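Local coordinates for ferric-siderophore receptor protein (Streptomyces coelicolor, PDB 2X4L) that probably binds iron-loaded siderophores outside the cell membrane and delivers them for uptake, at residues F59-E64 / K173-A178; V143-F148 / W160-S165; R150-P155 / P300-D305; K226-N231 / P309-L314. All blocks are in the same frame, centred on the assembly; numbering follows the deposited sequence.

Contact 1: F59-E64 / K173-A178; sequences FDYGVE and KKVTDA
Tyr-61 presents one ring edge to Val-175, whose CG2 lies in the plane of the ring 3.6 Å from Tyr-61 CD1. The other methyl of the valine, CG1, reaches Tyr-61 CE1 at 4.0 Å, so the branch straddles a single C-H edge of the ring and the two side chains run at about a right angle. This is apolar packing in a buried place, and no direct hydrogen bond joins the two segments. Beside it lies a polar contact of a different kind. Lys-174 extends as far as CE and then bends at its last torsion (chi4 -92°), which brings the ammonium group over the end of helix 52-60. Lys-174 NZ lies 3.6 Å from Asp-60 O without bonding to it, and it stands 4.5 Å from Asp-60 OD1, beyond salt-bridge range. A water closes that gap, accepting from Lys-174 NZ at 2.8 Å and donating to Asp-60 OD1 at 2.6 Å. The second carboxylate oxygen, OD2, is held by Ser-303 and by a salt bridge to Lys-306, which would probably stabilise the charged form of the acid. Gly-62, with positive phi, is the C-prime residue of the Schellman motif that ends the helix, and the chain turns away just after the tyrosine. The hydroxyl of Tyr-61 is hydrogen-bonded to the backbone N of Tyr-304. The contact thus joins the C-terminal end of helix 52-60 to the first turns of helix 173-195, with Trp-160 and Ala-163 of helix 153-165 touching the tyrosine and the start of helix 304-320 beyond its hydroxyl.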
loop_
_atom_site.group_PDB
_atom_site.type_symbol
_atom_site.label_atom_id
_atom_site.label_comp_id
_atom_site.label_asym_id
_atom_site.label_seq_id
_atom_site.Cartn_x
_atom_site.Cartn_y
_atom_site.Cartn_z
ATOM N N PHE A 59 -11.226 5.711 -7.051
ATOM C CA PHE A 59 -12.403 6.343 -6.452
ATOM C C PHE A 59 -12.103 7.800 -6.023
ATOM O O PHE A 59 -12.988 8.707 -6.200
ATOM C CB PHE A 59 -12.839 5.535 -5.235
ATOM C CG PHE A 59 -14.091 6.079 -4.589
ATOM C CD1 PHE A 59 -15.359 5.690 -5.055
ATOM C CD2 PHE A 59 -14.004 6.998 -3.553
ATOM C CE1 PHE A 59 -16.481 6.223 -4.487
ATOM C CE2 PHE A 59 -15.180 7.568 -2.967
ATOM C CZ PHE A 59 -16.425 7.134 -3.457
ATOM N N ASP A 60 -10.927 8.038 -5.429
ATOM C CA ASP A 60 -10.618 9.403 -4.977
ATOM C C ASP A 60 -10.422 10.414 -6.131
ATOM O O ASP A 60 -10.371 11.650 -5.902
ATOM C CB ASP A 60 -9.328 9.328 -4.150
ATOM C CG ASP A 60 -9.564 8.793 -2.792
ATOM O OD1 ASP A 60 -10.697 8.549 -2.359
ATOM O OD2 ASP A 60 -8.564 8.586 -2.072
ATOM N N TYR A 61 -10.245 9.875 -7.341
ATOM C CA TYR A 61 -10.236 10.718 -8.560
ATOM C C TYR A 61 -11.535 10.631 -9.316
ATOM O O TYR A 61 -11.561 11.046 -10.442
ATOM C CB TYR A 61 -9.111 10.207 -9.434
ATOM C CG TYR A 61 -7.774 10.380 -8.754
ATOM C CD1 TYR A 61 -7.396 11.634 -8.235
ATOM C CD2 TYR A 61 -6.866 9.308 -8.589
ATOM C CE1 TYR A 61 -6.162 11.833 -7.592
ATOM C CE2 TYR A 61 -5.602 9.539 -7.947
ATOM C CZ TYR A 61 -5.273 10.826 -7.464
ATOM O OH TYR A 61 -4.062 10.976 -6.792
ATOM N N GLY A 62 -12.582 10.076 -8.705
ATOM C CA GLY A 62 -13.904 10.018 -9.307
ATOM C C GLY A 62 -14.025 9.073 -10.459
ATOM O O GLY A 62 -14.964 9.254 -11.274
ATOM N N VAL A 63 -13.188 8.019 -10.466
ATOM C CA VAL A 63 -13.309 6.970 -11.498
ATOM C C VAL A 63 -13.906 5.745 -10.833
ATOM O O VAL A 63 -13.316 5.222 -9.915
ATOM C CB VAL A 63 -11.950 6.710 -12.076
ATOM C CG1 VAL A 63 -11.874 5.380 -12.922
ATOM C CG2 VAL A 63 -11.499 7.971 -12.902
ATOM N N GLU A 64 -15.089 5.340 -11.305
ATOM C CA GLU A 64 -15.752 4.190 -10.717
ATOM C C GLU A 64 -15.255 2.900 -11.316
ATOM O O GLU A 64 -14.932 2.823 -12.495
ATOM C CB GLU A 64 -17.267 4.298 -10.963
ATOM C CG GLU A 64 -18.118 3.007 -11.009
ATOM C CD GLU A 64 -19.583 3.201 -11.585
ATOM O OE1 GLU A 64 -19.987 4.357 -11.889
ATOM O OE2 GLU A 64 -20.315 2.178 -11.758
ATOM N N LYS A 173 -10.464 20.984 -8.141
ATOM C CA LYS A 173 -10.011 21.463 -6.854
ATOM C C LYS A 173 -9.851 20.327 -5.832
ATOM O O LYS A 173 -8.842 20.390 -5.093
ATOM C CB LYS A 173 -10.898 22.606 -6.346
ATOM C CG LYS A 173 -10.203 23.505 -5.370
ATOM C CD LYS A 173 -11.158 23.887 -4.241
ATOM C CE LYS A 173 -10.623 25.006 -3.398
ATOM N NZ LYS A 173 -11.292 26.303 -3.823
ATOM N N LYS A 174 -10.747 19.311 -5.783
ATOM C CA LYS A 174 -10.576 18.157 -4.845
ATOM C C LYS A 174 -9.144 17.547 -5.011
ATOM O O LYS A 174 -8.409 17.346 -4.039
ATOM C CB LYS A 174 -11.642 17.059 -5.103
ATOM C CG LYS A 174 -11.499 15.812 -4.137
ATOM C CD LYS A 174 -12.651 14.843 -4.284
ATOM C CE LYS A 174 -12.877 14.060 -2.972
ATOM N NZ LYS A 174 -12.122 12.810 -2.954
ATOM N N VAL A 175 -8.741 17.305 -6.253
ATOM C CA VAL A 175 -7.415 16.750 -6.589
ATOM C C VAL A 175 -6.188 17.691 -6.418
ATOM O O VAL A 175 -5.133 17.328 -5.832
ATOM C CB VAL A 175 -7.448 16.188 -8.038
ATOM C CG1 VAL A 175 -6.098 15.710 -8.465
ATOM C CG2 VAL A 175 -8.537 15.068 -8.216
ATOM N N THR A 176 -6.215 18.899 -6.938
ATOM C CA THR A 176 -5.049 19.789 -6.700
ATOM C C THR A 176 -4.940 20.157 -5.229
ATOM O O THR A 176 -3.807 20.311 -4.756
ATOM C CB THR A 176 -5.089 21.025 -7.589
ATOM O OG1 THR A 176 -6.306 21.730 -7.350
ATOM C CG2 THR A 176 -5.078 20.547 -9.045
ATOM N N ASP A 177 -6.065 20.197 -4.482
ATOM C CA ASP A 177 -5.958 20.444 -3.034
ATOM C C ASP A 177 -5.296 19.194 -2.432
ATOM O O ASP A 177 -4.547 19.292 -1.493
ATOM C CB ASP A 177 -7.345 20.578 -2.370
ATOM C CG ASP A 177 -8.018 21.944 -2.596
ATOM O OD1 ASP A 177 -7.362 22.945 -2.940
ATOM O OD2 ASP A 177 -9.244 21.957 -2.446
ATOM N N ALA A 178 -5.647 18.015 -2.931
ATOM C CA ALA A 178 -5.062 16.837 -2.385
ATOM C C ALA A 178 -3.549 16.750 -2.573
ATOM O O ALA A 178 -2.815 16.339 -1.668
ATOM C CB ALA A 178 -5.736 15.549 -2.962
HETATM O O HOH W 1 -12.548 10.315 -1.688
#

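Contact 2: V143-F148 / W160-S165; sequences VAISVF and WELAES
Leu-162 carries the helix side of this contact through one methyl: its CD2 lies 4.1 Å from Val-143 CG1 and 4.3 Å from Ile-145 CG1. The side chains of Leu-162 and Val-143 run antiparallel, each passing alongside the other, a light van der Waals contact in a buried setting. With CG opposite the backbone N (chi1 174°), the leucine reaches out from the helix to the sheet and turns CD2 toward both strand residues, which lie on the same side of it. Val-143 and Ile-145 alternate with Ala-144, which faces away, as expected for a beta strand. Strand 142-146 is an outermost strand of a five-stranded parallel sheet, and after a loop the chain returns as helix 153-165 to pack against it; Leu-162 also reaches Ile-115 on the adjacent strand, and Phe-31 touches all three contact residues. Within these two segments Leu-162 alone makes the helix side of the contact; Glu-164 is exposed, and Glu-161 and Ser-165 are partly so. There the serine serves its own helix: Ser-165 OG donates to Leu-162 O at 2.7 Å, in the carbonyl plane and onto a lone pair, at a C=O...donor angle of 128°. Trp-29 NE1 is a further hydrogen-bond partner of that hydroxyl.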
loop_
_atom_site.group_PDB
_atom_site.type_symbol
_atom_site.label_atom_id
_atom_site.label_comp_id
_atom_site.label_asym_id
_atom_site.label_seq_id
_atom_site.Cartn_x
_atom_site.Cartn_y
_atom_site.Cartn_z
ATOM N N VAL A 143 -3.498 -3.643 -16.873
ATOM C CA VAL A 143 -2.615 -2.496 -16.651
ATOM C C VAL A 143 -2.018 -2.702 -15.245
ATOM O O VAL A 143 -2.778 -2.944 -14.267
ATOM C CB VAL A 143 -3.453 -1.158 -16.669
ATOM C CG1 VAL A 143 -2.615 -0.037 -16.080
ATOM C CG2 VAL A 143 -3.908 -0.785 -18.079
ATOM N N ALA A 144 -0.692 -2.715 -15.166
ATOM C CA ALA A 144 -0.014 -2.830 -13.877
ATOM C C ALA A 144 0.720 -1.489 -13.554
ATOM O O ALA A 144 1.483 -0.972 -14.365
ATOM C CB ALA A 144 0.964 -3.948 -13.909
ATOM N N ILE A 145 0.585 -1.052 -12.332
ATOM C CA ILE A 145 1.294 0.054 -11.773
ATOM C C ILE A 145 2.313 -0.456 -10.785
ATOM O O ILE A 145 1.998 -1.201 -9.864
ATOM C CB ILE A 145 0.402 1.061 -11.110
ATOM C CG1 ILE A 145 -0.685 1.611 -12.107
ATOM C CG2 ILE A 145 1.230 2.257 -10.532
ATOM C CD1 ILE A 145 -0.053 2.349 -13.327
ATOM N N SER A 146 3.582 -0.187 -11.053
ATOM C CA SER A 146 4.662 -0.753 -10.219
ATOM C C SER A 146 4.875 -0.023 -8.908
ATOM O O SER A 146 4.928 1.185 -8.817
ATOM C CB SER A 146 6.017 -0.787 -10.963
ATOM O OG SER A 146 6.982 -1.409 -10.055
ATOM N N VAL A 147 4.898 -0.849 -7.869
ATOM C CA VAL A 147 5.235 -0.408 -6.513
ATOM C C VAL A 147 6.466 -1.212 -5.991
ATOM O O VAL A 147 6.512 -1.578 -4.760
ATOM C CB VAL A 147 4.040 -0.519 -5.543
ATOM C CG1 VAL A 147 2.949 0.441 -5.940
ATOM C CG2 VAL A 147 3.470 -1.963 -5.516
ATOM N N PHE A 148 7.396 -1.450 -6.899
ATOM C CA PHE A 148 8.670 -2.182 -6.606
ATOM C C PHE A 148 9.868 -1.234 -6.713
ATOM O O PHE A 148 10.082 -0.684 -7.789
ATOM C CB PHE A 148 8.861 -3.361 -7.610
ATOM C CG PHE A 148 10.120 -4.168 -7.362
ATOM C CD1 PHE A 148 10.479 -4.719 -6.101
ATOM C CD2 PHE A 148 10.966 -4.398 -8.428
ATOM C CE1 PHE A 148 11.659 -5.442 -5.962
ATOM C CE2 PHE A 148 12.137 -5.085 -8.279
ATOM C CZ PHE A 148 12.504 -5.607 -7.064
ATOM N N TRP A 160 -2.163 8.803 -11.009
ATOM C CA TRP A 160 -2.809 10.036 -11.416
ATOM C C TRP A 160 -2.968 10.118 -12.926
ATOM O O TRP A 160 -4.069 10.445 -13.430
ATOM C CB TRP A 160 -1.970 11.158 -10.859
ATOM C CG TRP A 160 -2.205 12.516 -11.345
ATOM C CD1 TRP A 160 -2.068 12.974 -12.621
ATOM C CD2 TRP A 160 -2.484 13.647 -10.539
ATOM N NE1 TRP A 160 -2.372 14.288 -12.689
ATOM C CE2 TRP A 160 -2.594 14.751 -11.414
ATOM C CE3 TRP A 160 -2.727 13.828 -9.175
ATOM C CZ2 TRP A 160 -2.906 16.041 -10.975
ATOM C CZ3 TRP A 160 -3.006 15.110 -8.717
ATOM C CH2 TRP A 160 -3.099 16.213 -9.631
ATOM N N GLU A 161 -1.900 9.820 -13.664
ATOM C CA GLU A 161 -2.005 9.823 -15.134
ATOM C C GLU A 161 -3.084 8.826 -15.596
ATOM O O GLU A 161 -3.837 9.139 -16.556
ATOM C CB GLU A 161 -0.632 9.479 -15.760
ATOM C CG GLU A 161 0.375 10.575 -15.431
ATOM C CD GLU A 161 1.871 10.214 -15.610
ATOM O OE1 GLU A 161 2.200 9.082 -16.038
ATOM O OE2 GLU A 161 2.734 11.151 -15.387
ATOM N N LEU A 162 -3.108 7.624 -14.988
ATOM C CA LEU A 162 -4.086 6.626 -15.394
ATOM C C LEU A 162 -5.488 7.124 -15.101
ATOM O O LEU A 162 -6.366 7.087 -15.979
ATOM C CB LEU A 162 -3.787 5.347 -14.588
ATOM C CG LEU A 162 -4.809 4.194 -14.766
ATOM C CD1 LEU A 162 -4.905 3.822 -16.247
ATOM C CD2 LEU A 162 -4.348 2.983 -13.982
ATOM N N ALA A 163 -5.712 7.672 -13.914
ATOM C CA ALA A 163 -7.037 8.156 -13.604
ATOM C C ALA A 163 -7.547 9.263 -14.563
ATOM O O ALA A 163 -8.687 9.208 -15.030
ATOM C CB ALA A 163 -7.029 8.653 -12.147
ATOM N N GLU A 164 -6.684 10.218 -14.895
ATOM C CA GLU A 164 -7.018 11.273 -15.886
ATOM C C GLU A 164 -7.364 10.668 -17.247
ATOM O O GLU A 164 -8.376 11.077 -17.883
ATOM C CB GLU A 164 -5.976 12.409 -15.961
ATOM C CG GLU A 164 -6.570 13.653 -16.730
ATOM C CD GLU A 164 -5.559 14.806 -16.940
ATOM O OE1 GLU A 164 -4.689 14.910 -16.093
ATOM O OE2 GLU A 164 -5.580 15.580 -17.964
ATOM N N SER A 165 -6.624 9.637 -17.667
ATOM C CA SER A 165 -6.922 9.002 -18.981
ATOM C C SER A 165 -8.295 8.344 -18.969
ATOM O O SER A 165 -8.967 8.253 -19.982
ATOM C CB SER A 165 -5.877 7.943 -19.258
ATOM O OG SER A 165 -6.074 6.692 -18.597
#

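Contact 3: R150-P155 / P300-D305; sequences RQLTQP and PILSYD
Pro-300 meets Leu-152 first: its CB lies 3.9 Å from Leu-152 CD1, and CG of the same ring is 4.0 Å from that methyl. Ile-301 turns its side chain the other way, toward Ala-56 and Ala-57 of helix 52-60. At Leu-302 the chain makes an inverse gamma turn, closed by Ser-303 N to Ile-301 O at 2.8 Å, and the leucine side chain points back at the partner segment. Its CG stands opposite its own carbonyl carbon (chi1 -64°), which lets both methyls bear on Pro-155. Leu-302 CD1 and CD2 are each 3.9 Å from Pro-155 CB, and CD2 is equally near Leu-152 CD1. That one methyl of Leu-152 rests against both the Pro-300 ring and CD2 of Leu-302, which lie on the same side of it. Ser-303 then occupies the N-cap position of helix 304-320, its OG taking up the backbone N of Lys-306. Tyr-304 opens the helix with its ring running back toward the first segment; an ordered water lies at the ring edge and donates to Thr-153 O at 3.0 Å, although its separation from the tyrosine hydroxyl is too short to be relied on. Between the starts of two helices, two leucines and two prolines fit by shape, with no hydrogen bond between the segments; the polar work at the helix start is done by the Ser-303 side chain, outside the apolar contact.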
loop_
_atom_site.group_PDB
_atom_site.type_symbol
_atom_site.label_atom_id
_atom_site.label_comp_id
_atom_site.label_asym_id
_atom_site.label_seq_id
_atom_site.Cartn_x
_atom_site.Cartn_y
_atom_site.Cartn_z
ATOM N N ARG A 150 11.202 1.644 -5.824
ATOM C CA ARG A 150 11.100 3.053 -6.215
ATOM C C ARG A 150 10.416 3.834 -5.085
ATOM O O ARG A 150 9.865 3.217 -4.176
ATOM C CB ARG A 150 10.308 3.229 -7.505
ATOM C CG ARG A 150 8.846 2.754 -7.358
ATOM C CD ARG A 150 8.125 2.486 -8.730
ATOM N NE ARG A 150 8.849 1.501 -9.492
ATOM C CZ ARG A 150 8.746 1.430 -10.836
ATOM N NH1 ARG A 150 7.980 2.279 -11.510
ATOM N NH2 ARG A 150 9.442 0.500 -11.502
ATOM N N GLN A 151 10.413 5.179 -5.140
ATOM C CA GLN A 151 9.743 5.946 -4.152
ATOM C C GLN A 151 8.316 6.174 -4.510
ATOM O O GLN A 151 7.948 6.221 -5.670
ATOM C CB GLN A 151 10.421 7.310 -3.996
ATOM C CG GLN A 151 11.843 7.155 -3.389
ATOM C CD GLN A 151 12.556 8.461 -3.292
ATOM O OE1 GLN A 151 11.964 9.512 -3.072
ATOM N NE2 GLN A 151 13.900 8.381 -3.353
ATOM N N LEU A 152 7.522 6.323 -3.467
ATOM C CA LEU A 152 6.076 6.479 -3.540
ATOM C C LEU A 152 5.577 7.523 -4.555
ATOM O O LEU A 152 4.564 7.385 -5.100
ATOM C CB LEU A 152 5.557 6.821 -2.159
ATOM C CG LEU A 152 4.082 6.963 -1.882
ATOM C CD1 LEU A 152 3.298 5.668 -2.206
ATOM C CD2 LEU A 152 3.733 7.522 -0.522
ATOM N N THR A 153 6.333 8.587 -4.726
ATOM C CA THR A 153 5.900 9.652 -5.604
ATOM C C THR A 153 5.760 9.143 -7.049
ATOM O O THR A 153 4.980 9.654 -7.770
ATOM C CB THR A 153 6.904 10.834 -5.531
ATOM O OG1 THR A 153 8.181 10.289 -5.556
ATOM C CG2 THR A 153 6.710 11.622 -4.240
ATOM N N GLN A 154 6.532 8.113 -7.385
ATOM C CA GLN A 154 6.479 7.485 -8.698
ATOM C C GLN A 154 5.084 6.948 -8.997
ATOM O O GLN A 154 4.353 7.530 -9.798
ATOM C CB GLN A 154 7.509 6.357 -8.795
ATOM C CG GLN A 154 7.594 5.712 -10.169
ATOM C CD GLN A 154 9.017 5.627 -10.685
ATOM O OE1 GLN A 154 9.973 5.628 -9.908
ATOM N NE2 GLN A 154 9.165 5.552 -12.003
ATOM N N PRO A 155 4.712 5.841 -8.360
ATOM C CA PRO A 155 3.387 5.271 -8.605
ATOM C C PRO A 155 2.254 6.238 -8.323
ATOM O O PRO A 155 1.218 6.069 -8.896
ATOM C CB PRO A 155 3.364 4.051 -7.679
ATOM C CG PRO A 155 4.397 4.347 -6.601
ATOM C CD PRO A 155 5.478 5.030 -7.402
ATOM N N PRO A 300 0.233 1.226 0.126
ATOM C CA PRO A 300 -0.476 2.518 0.049
ATOM C C PRO A 300 -1.519 2.442 -1.047
ATOM O O PRO A 300 -1.335 1.786 -2.102
ATOM C CB PRO A 300 0.636 3.517 -0.367
ATOM C CG PRO A 300 1.888 2.867 0.254
ATOM C CD PRO A 300 1.715 1.381 -0.010
ATOM N N ILE A 301 -2.647 3.111 -0.786
ATOM C CA ILE A 301 -3.650 3.370 -1.825
ATOM C C ILE A 301 -3.095 4.560 -2.566
ATOM O O ILE A 301 -2.834 5.636 -2.012
ATOM C CB ILE A 301 -4.986 3.726 -1.182
ATOM C CG1 ILE A 301 -5.546 2.538 -0.366
ATOM C CG2 ILE A 301 -5.939 4.243 -2.240
ATOM C CD1 ILE A 301 -6.683 2.984 0.632
ATOM N N LEU A 302 -2.895 4.359 -3.861
ATOM C CA LEU A 302 -2.124 5.303 -4.694
ATOM C C LEU A 302 -2.930 6.568 -5.162
ATOM O O LEU A 302 -2.976 6.877 -6.357
ATOM C CB LEU A 302 -1.489 4.529 -5.823
ATOM C CG LEU A 302 -0.454 3.470 -5.412
ATOM C CD1 LEU A 302 -0.109 2.580 -6.597
ATOM C CD2 LEU A 302 0.754 4.152 -4.813
ATOM N N SER A 303 -3.569 7.225 -4.183
ATOM C CA SER A 303 -4.095 8.572 -4.365
ATOM C C SER A 303 -3.379 9.497 -3.401
ATOM O O SER A 303 -2.938 9.104 -2.347
ATOM C CB SER A 303 -5.599 8.690 -4.153
ATOM O OG SER A 303 -5.892 8.398 -2.813
ATOM N N TYR A 304 -3.239 10.753 -3.815
ATOM C CA TYR A 304 -2.638 11.702 -2.854
ATOM C C TYR A 304 -3.447 11.775 -1.590
ATOM O O TYR A 304 -2.839 11.846 -0.481
ATOM C CB TYR A 304 -2.426 13.117 -3.499
ATOM C CG TYR A 304 -1.387 13.053 -4.602
ATOM C CD1 TYR A 304 -0.017 12.892 -4.314
ATOM C CD2 TYR A 304 -1.788 13.046 -5.959
ATOM C CE1 TYR A 304 0.947 12.767 -5.353
ATOM C CE2 TYR A 304 -0.842 12.931 -6.966
ATOM C CZ TYR A 304 0.495 12.853 -6.669
ATOM O OH TYR A 304 1.407 12.715 -7.661
ATOM N N ASP A 305 -4.759 11.689 -1.686
ATOM C CA ASP A 305 -5.618 11.760 -0.553
ATOM C C ASP A 305 -5.254 10.686 0.467
ATOM O O ASP A 305 -5.264 10.923 1.676
ATOM C CB ASP A 305 -7.051 11.557 -1.060
ATOM C CG ASP A 305 -7.972 11.582 -0.012
ATOM O OD1 ASP A 305 -8.704 12.559 0.096
ATOM O OD2 ASP A 305 -7.861 10.661 0.799
HETATM O O HOH W 2 3.680 12.197 -7.027
#

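Contact 4: K226-N231 / P309-L314; sequences KALGVN and PLLDNL
Leu-228 and Leu-311 meet methyl to methyl, CD1 of the first lying 3.8 Å from CD2 of the second, with the two side chains crossing at about a right angle. Both begin with the same choice of first torsion: CG stands opposite the carbonyl carbon and beside the backbone N, at chi1 -67° in Leu-228 and -62° in Leu-311. They use it differently. Leu-228 sets out directly toward its partner, whereas Leu-311 leaves its helix at a slant and only its fork turns inward to make the contact. A second and looser pair lies alongside, Val-230 CG2 facing Leu-314 CD2 at 4.3 Å. Leu-314 holds its CG anti to the backbone N (chi1 180°), a conformation distinct from that of Leu-311 three residues earlier, and this carries its branch out toward the valine. Two residues, one helical turn apart, thus match two residues separated only by Gly-229. That glycine has positive phi and completes a Schellman motif at the end of helix 220-227, with its N bonded to Lys-226 O at 2.9 Å; the chain then turns so that Leu-228 and Val-230 both point at helix 304-320. Neighbouring side chains close in on the same groups: Phe-225 touches Leu-311 and Leu-314, Phe-182 and Ala-185 of helix 173-195 touch Leu-311, and Val-201 of strand 200-206 lies against Val-230. No hydrogen bond crosses between the segments, so what joins them is the burial of branched aliphatic carbon.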
loop_
_atom_site.group_PDB
_atom_site.type_symbol
_atom_site.label_atom_id
_atom_site.label_comp_id
_atom_site.label_asym_id
_atom_site.label_seq_id
_atom_site.Cartn_x
_atom_site.Cartn_y
_atom_site.Cartn_z
ATOM N N LYS A 226 12.419 7.415 3.923
ATOM C CA LYS A 226 13.897 7.473 4.060
ATOM C C LYS A 226 14.515 8.650 3.307
ATOM O O LYS A 226 15.369 9.354 3.833
ATOM C CB LYS A 226 14.542 6.150 3.609
ATOM C CG LYS A 226 16.081 6.168 3.802
ATOM C CD LYS A 226 16.782 4.837 3.563
ATOM C CE LYS A 226 18.227 4.681 4.311
ATOM N NZ LYS A 226 18.324 4.254 5.794
ATOM N N ALA A 227 14.042 8.874 2.089
ATOM C CA ALA A 227 14.539 9.996 1.259
ATOM C C ALA A 227 14.242 11.319 1.937
ATOM O O ALA A 227 15.035 12.284 1.766
ATOM C CB ALA A 227 13.879 9.897 -0.128
ATOM N N LEU A 228 13.111 11.380 2.697
ATOM C CA LEU A 228 12.722 12.637 3.375
ATOM C C LEU A 228 13.493 12.760 4.679
ATOM O O LEU A 228 13.422 13.819 5.354
ATOM C CB LEU A 228 11.208 12.628 3.684
ATOM C CG LEU A 228 10.335 12.661 2.401
ATOM C CD1 LEU A 228 8.861 12.494 2.793
ATOM C CD2 LEU A 228 10.479 14.023 1.761
ATOM N N GLY A 229 14.328 11.786 5.034
ATOM C CA GLY A 229 15.287 11.920 6.138
ATOM C C GLY A 229 14.972 11.114 7.390
ATOM O O GLY A 229 15.739 11.182 8.337
ATOM N N VAL A 230 13.950 10.288 7.345
ATOM C CA VAL A 230 13.557 9.458 8.516
ATOM C C VAL A 230 14.670 8.457 8.822
ATOM O O VAL A 230 15.246 7.896 7.875
ATOM C CB VAL A 230 12.242 8.762 8.291
ATOM C CG1 VAL A 230 11.888 7.831 9.464
ATOM C CG2 VAL A 230 11.136 9.799 8.215
ATOM N N ASN A 231 14.961 8.291 10.107
ATOM C CA ASN A 231 16.008 7.364 10.597
ATOM C C ASN A 231 15.325 6.018 10.828
ATOM O O ASN A 231 14.624 5.824 11.839
ATOM C CB ASN A 231 16.544 7.960 11.907
ATOM C CG ASN A 231 17.616 7.126 12.537
ATOM O OD1 ASN A 231 17.899 6.025 12.069
ATOM N ND2 ASN A 231 18.125 7.586 13.711
ATOM N N PRO A 309 -2.143 10.957 4.740
ATOM C CA PRO A 309 -2.113 10.571 6.149
ATOM C C PRO A 309 -0.888 9.738 6.502
ATOM O O PRO A 309 -0.447 9.676 7.642
ATOM C CB PRO A 309 -3.451 9.809 6.345
ATOM C CG PRO A 309 -4.312 10.306 5.307
ATOM C CD PRO A 309 -3.454 10.669 4.109
ATOM N N LEU A 310 -0.339 9.021 5.522
ATOM C CA LEU A 310 0.807 8.202 5.838
ATOM C C LEU A 310 1.979 9.139 6.250
ATOM O O LEU A 310 2.716 8.824 7.214
ATOM C CB LEU A 310 1.253 7.356 4.635
ATOM C CG LEU A 310 0.209 6.479 3.966
ATOM C CD1 LEU A 310 0.817 5.697 2.823
ATOM C CD2 LEU A 310 -0.481 5.551 5.040
ATOM N N LEU A 311 2.112 10.265 5.508
ATOM C CA LEU A 311 3.134 11.254 5.879
ATOM C C LEU A 311 2.829 11.984 7.189
ATOM O O LEU A 311 3.680 12.051 8.080
ATOM C CB LEU A 311 3.317 12.270 4.717
ATOM C CG LEU A 311 3.787 11.682 3.424
ATOM C CD1 LEU A 311 3.481 12.672 2.344
ATOM C CD2 LEU A 311 5.259 11.398 3.520
ATOM N N ASP A 312 1.568 12.463 7.320
ATOM C CA ASP A 312 1.184 13.159 8.585
ATOM C C ASP A 312 1.341 12.219 9.765
ATOM O O ASP A 312 1.763 12.693 10.831
ATOM C CB ASP A 312 -0.289 13.670 8.494
ATOM C CG ASP A 312 -0.412 14.950 7.757
ATOM O OD1 ASP A 312 0.512 15.829 7.790
ATOM O OD2 ASP A 312 -1.498 15.158 7.127
ATOM N N ASN A 313 0.905 10.955 9.633
ATOM C CA ASN A 313 0.902 10.118 10.854
ATOM C C ASN A 313 2.336 9.872 11.322
ATOM O O ASN A 313 2.637 9.875 12.532
ATOM C CB ASN A 313 0.256 8.752 10.601
ATOM C CG ASN A 313 -1.211 8.846 10.436
ATOM O OD1 ASN A 313 -1.858 9.871 10.754
ATOM N ND2 ASN A 313 -1.744 7.750 9.864
ATOM N N LEU A 314 3.223 9.618 10.384
ATOM C CA LEU A 314 4.625 9.364 10.730
ATOM C C LEU A 314 5.322 10.648 11.230
ATOM O O LEU A 314 6.063 10.604 12.215
ATOM C CB LEU A 314 5.369 8.731 9.509
ATOM C CG LEU A 314 6.853 8.443 9.808
ATOM C CD1 LEU A 314 7.061 7.485 11.012
ATOM C CD2 LEU A 314 7.426 7.743 8.618
#

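Contacts 1, 2 and 3 form a connected cluster: the centres of contacts 1 and 2, like those of 1 and 3, are 14 Å apart, and those of 2 and 3 are 10 Å apart. Contact 2 is nested along the chain inside contact 1, while contact 3 crosses both and shares helix 153-165 with contact 2. Contact 4 lies 13 Å from contact 3, touches it, and shares helix 304-320 with it, but its centre is about 23 Å from those of contacts 1 and 2. The series leads from the parallel sheet of one lobe to the mixed sheet of the other, beside helix 173-195, consistent with the helix-linked two-lobed fold of this binding-protein family.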